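Side-chain contact in reticulocyte binding protein (Streptococcus agalactiae COH1, PDB 3FAW), which probably hydrolyses alpha-1,6-glucosidic linkages in pullulan and branched alpha-glucans as a secreted, cell-wall-anchored pullulanase of group B streptococcus: residues Y203-K208 against V214-P219. Numbering follows the deposited sequence.
Sequences YLYEIK and VKILDP
Y203 hydrogen-bonds D218 directly, whereas the hydroxyl of Y205 reaches it through a water. Y203 OH donates to D218 OD2 at 2.7 Å, meeting the anti side of the carboxylate 20° out of its plane, while that oxygen lies near the plane of the Y203 ring, at its edge. Ring and carboxylate planes are 64° apart, so the ring and the acid meet through the hydroxyl at the ring edge and not as parallel plates. D218 has CG anti to its backbone N (chi1 -171°), a torsion that carries the acid up to the tyrosines. Y205 lies alongside D218, its CE2 4.1 Å from D218 CB, and its OH donates to a water at 2.6 Å that in turn donates to OD2. Two donors thus converge on this one buried oxygen, and OD1 takes the backbone N of Y220, an arrangement that would probably favour the ionised acid. The two segments form the antiparallel hairpin of strands 202-209 and 212-216 in the beta-sandwich carbohydrate-binding module 48. Y205 with I216 and I207 with V214 are its hydrogen-bonded pairs; the I216 N to Y205 O bond measures 2.7 Å. Past I216 the strand ends, and a second water bridges Y203 O, I216 O and D218 N. On the face bearing Y205, I207 and I216, the CG1 branch of I216 sits between its backbone N and carbonyl carbon. From there CD1 reaches Y205 CB at 3.8 Å and the ring edge, while CG1 meets I207 CD1 at 3.9 Å. On the other face, E206 and K215 form a non-hydrogen-bonded pair and their side chains cross at a slant: E206 OE2 touches K215 CE at 3.5 Å but stays 4.6 Å from NZ, beyond a salt bridge, and NZ pairs with D235 instead.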
loop_
_atom_site.group_PDB
_atom_site.type_symbol
_atom_site.label_atom_id
_atom_site.label_comp_id
_atom_site.label_asym_id
_atom_site.label_seq_id
_atom_site.Cartn_x
_atom_site.Cartn_y
_atom_site.Cartn_z
ATOM N N TYR A 203 -2.773 10.129 26.498
ATOM C CA TYR A 203 -4.140 9.848 26.929
ATOM C C TYR A 203 -4.741 8.572 26.330
ATOM O O TYR A 203 -4.423 8.176 25.205
ATOM C CB TYR A 203 -5.060 11.052 26.647
ATOM C CG TYR A 203 -5.288 11.359 25.181
ATOM C CD1 TYR A 203 -6.462 10.962 24.537
ATOM C CD2 TYR A 203 -4.334 12.049 24.436
ATOM C CE1 TYR A 203 -6.676 11.242 23.193
ATOM C CE2 TYR A 203 -4.540 12.333 23.092
ATOM C CZ TYR A 203 -5.712 11.928 22.477
ATOM O OH TYR A 203 -5.909 12.212 21.145
ATOM N N LEU A 204 -5.599 7.931 27.123
ATOM C CA LEU A 204 -6.478 6.866 26.651
ATOM C C LEU A 204 -7.910 7.246 27.020
ATOM O O LEU A 204 -8.125 8.125 27.856
ATOM C CB LEU A 204 -6.110 5.524 27.289
ATOM C CG LEU A 204 -4.797 4.864 26.851
ATOM C CD1 LEU A 204 -4.504 3.639 27.710
ATOM C CD2 LEU A 204 -4.823 4.482 25.375
ATOM N N TYR A 205 -8.882 6.593 26.384
ATOM C CA TYR A 205 -10.292 6.748 26.752
ATOM C C TYR A 205 -10.815 5.450 27.352
ATOM O O TYR A 205 -10.643 4.385 26.762
ATOM C CB TYR A 205 -11.142 7.106 25.531
ATOM C CG TYR A 205 -10.968 8.522 25.040
ATOM C CD1 TYR A 205 -11.347 9.604 25.832
ATOM C CD2 TYR A 205 -10.438 8.784 23.775
ATOM C CE1 TYR A 205 -11.194 10.910 25.382
ATOM C CE2 TYR A 205 -10.287 10.087 23.317
ATOM C CZ TYR A 205 -10.669 11.143 24.126
ATOM O OH TYR A 205 -10.512 12.436 23.685
ATOM N N GLU A 206 -11.452 5.543 28.516
ATOM C CA GLU A 206 -12.132 4.398 29.115
ATOM C C GLU A 206 -13.630 4.474 28.835
ATOM O O GLU A 206 -14.312 5.395 29.295
ATOM C CB GLU A 206 -11.877 4.317 30.623
ATOM C CG GLU A 206 -12.335 2.996 31.236
ATOM C CD GLU A 206 -11.959 2.865 32.701
ATOM O OE1 GLU A 206 -12.382 3.723 33.502
ATOM O OE2 GLU A 206 -11.245 1.901 33.048
ATOM N N ILE A 207 -14.129 3.502 28.077
ATOM C CA ILE A 207 -15.528 3.469 27.662
ATOM C C ILE A 207 -16.275 2.431 28.483
ATOM O O ILE A 207 -15.814 1.304 28.626
ATOM C CB ILE A 207 -15.667 3.135 26.159
ATOM C CG1 ILE A 207 -14.916 4.171 25.315
ATOM C CG2 ILE A 207 -17.141 3.095 25.744
ATOM C CD1 ILE A 207 -15.044 3.960 23.820
ATOM N N LYS A 208 -17.423 2.823 29.025
ATOM C CA LYS A 208 -18.279 1.913 29.777
ATOM C C LYS A 208 -19.568 1.652 29.006
ATOM O O LYS A 208 -20.250 2.591 28.588
ATOM C CB LYS A 208 -18.602 2.502 31.150
ATOM C CG LYS A 208 -19.256 1.527 32.115
ATOM C CD LYS A 208 -19.441 2.159 33.487
ATOM C CE LYS A 208 -20.165 1.221 34.446
ATOM N NZ LYS A 208 -20.244 1.782 35.825
ATOM N N VAL A 214 -13.473 -0.691 29.022
ATOM C CA VAL A 214 -12.288 -0.951 28.203
ATOM C C VAL A 214 -11.553 0.346 27.841
ATOM O O VAL A 214 -12.175 1.388 27.652
ATOM C CB VAL A 214 -12.654 -1.757 26.930
ATOM C CG1 VAL A 214 -13.438 -0.899 25.931
ATOM C CG2 VAL A 214 -11.402 -2.349 26.297
ATOM N N LYS A 215 -10.226 0.266 27.761
ATOM C CA LYS A 215 -9.386 1.430 27.458
ATOM C C LYS A 215 -8.975 1.420 25.990
ATOM O O LYS A 215 -8.351 0.459 25.520
ATOM C CB LYS A 215 -8.162 1.462 28.381
ATOM C CG LYS A 215 -8.534 1.661 29.853
ATOM C CD LYS A 215 -7.350 1.516 30.805
ATOM C CE LYS A 215 -7.822 1.606 32.257
ATOM N NZ LYS A 215 -6.717 1.494 33.250
ATOM N N ILE A 216 -9.324 2.490 25.271
ATOM C CA ILE A 216 -9.158 2.537 23.809
ATOM C C ILE A 216 -8.205 3.639 23.327
ATOM O O ILE A 216 -7.886 4.579 24.059
ATOM C CB ILE A 216 -10.539 2.644 23.067
ATOM C CG1 ILE A 216 -11.213 4.004 23.280
ATOM C CG2 ILE A 216 -11.477 1.522 23.520
ATOM C CD1 ILE A 216 -10.774 5.088 22.323
ATOM N N LEU A 217 -7.758 3.497 22.080
ATOM C CA LEU A 217 -6.841 4.446 21.447
ATOM C C LEU A 217 -7.628 5.364 20.527
ATOM O O LEU A 217 -8.324 4.892 19.631
ATOM C CB LEU A 217 -5.763 3.701 20.645
ATOM C CG LEU A 217 -4.889 4.527 19.691
ATOM C CD1 LEU A 217 -4.229 5.688 20.426
ATOM C CD2 LEU A 217 -3.829 3.653 19.007
ATOM N N ASP A 218 -7.521 6.671 20.760
ATOM C CA ASP A 218 -8.147 7.675 19.900
ATOM C C ASP A 218 -7.762 7.415 18.437
ATOM O O ASP A 218 -6.587 7.522 18.079
ATOM C CB ASP A 218 -7.698 9.076 20.337
ATOM C CG ASP A 218 -8.454 10.192 19.639
ATOM O OD1 ASP A 218 -9.286 9.917 18.746
ATOM O OD2 ASP A 218 -8.210 11.368 19.987
ATOM N N PRO A 219 -8.745 7.050 17.586
ATOM C CA PRO A 219 -8.406 6.800 16.182
ATOM C C PRO A 219 -7.889 8.028 15.422
ATOM O O PRO A 219 -7.186 7.865 14.435
ATOM C CB PRO A 219 -9.719 6.278 15.571
ATOM C CG PRO A 219 -10.780 6.619 16.518
ATOM C CD PRO A 219 -10.173 6.825 17.869
HETATM O O HOH W 1 -6.500 7.412 23.294
HETATM O O HOH W 2 -10.059 12.843 21.194
#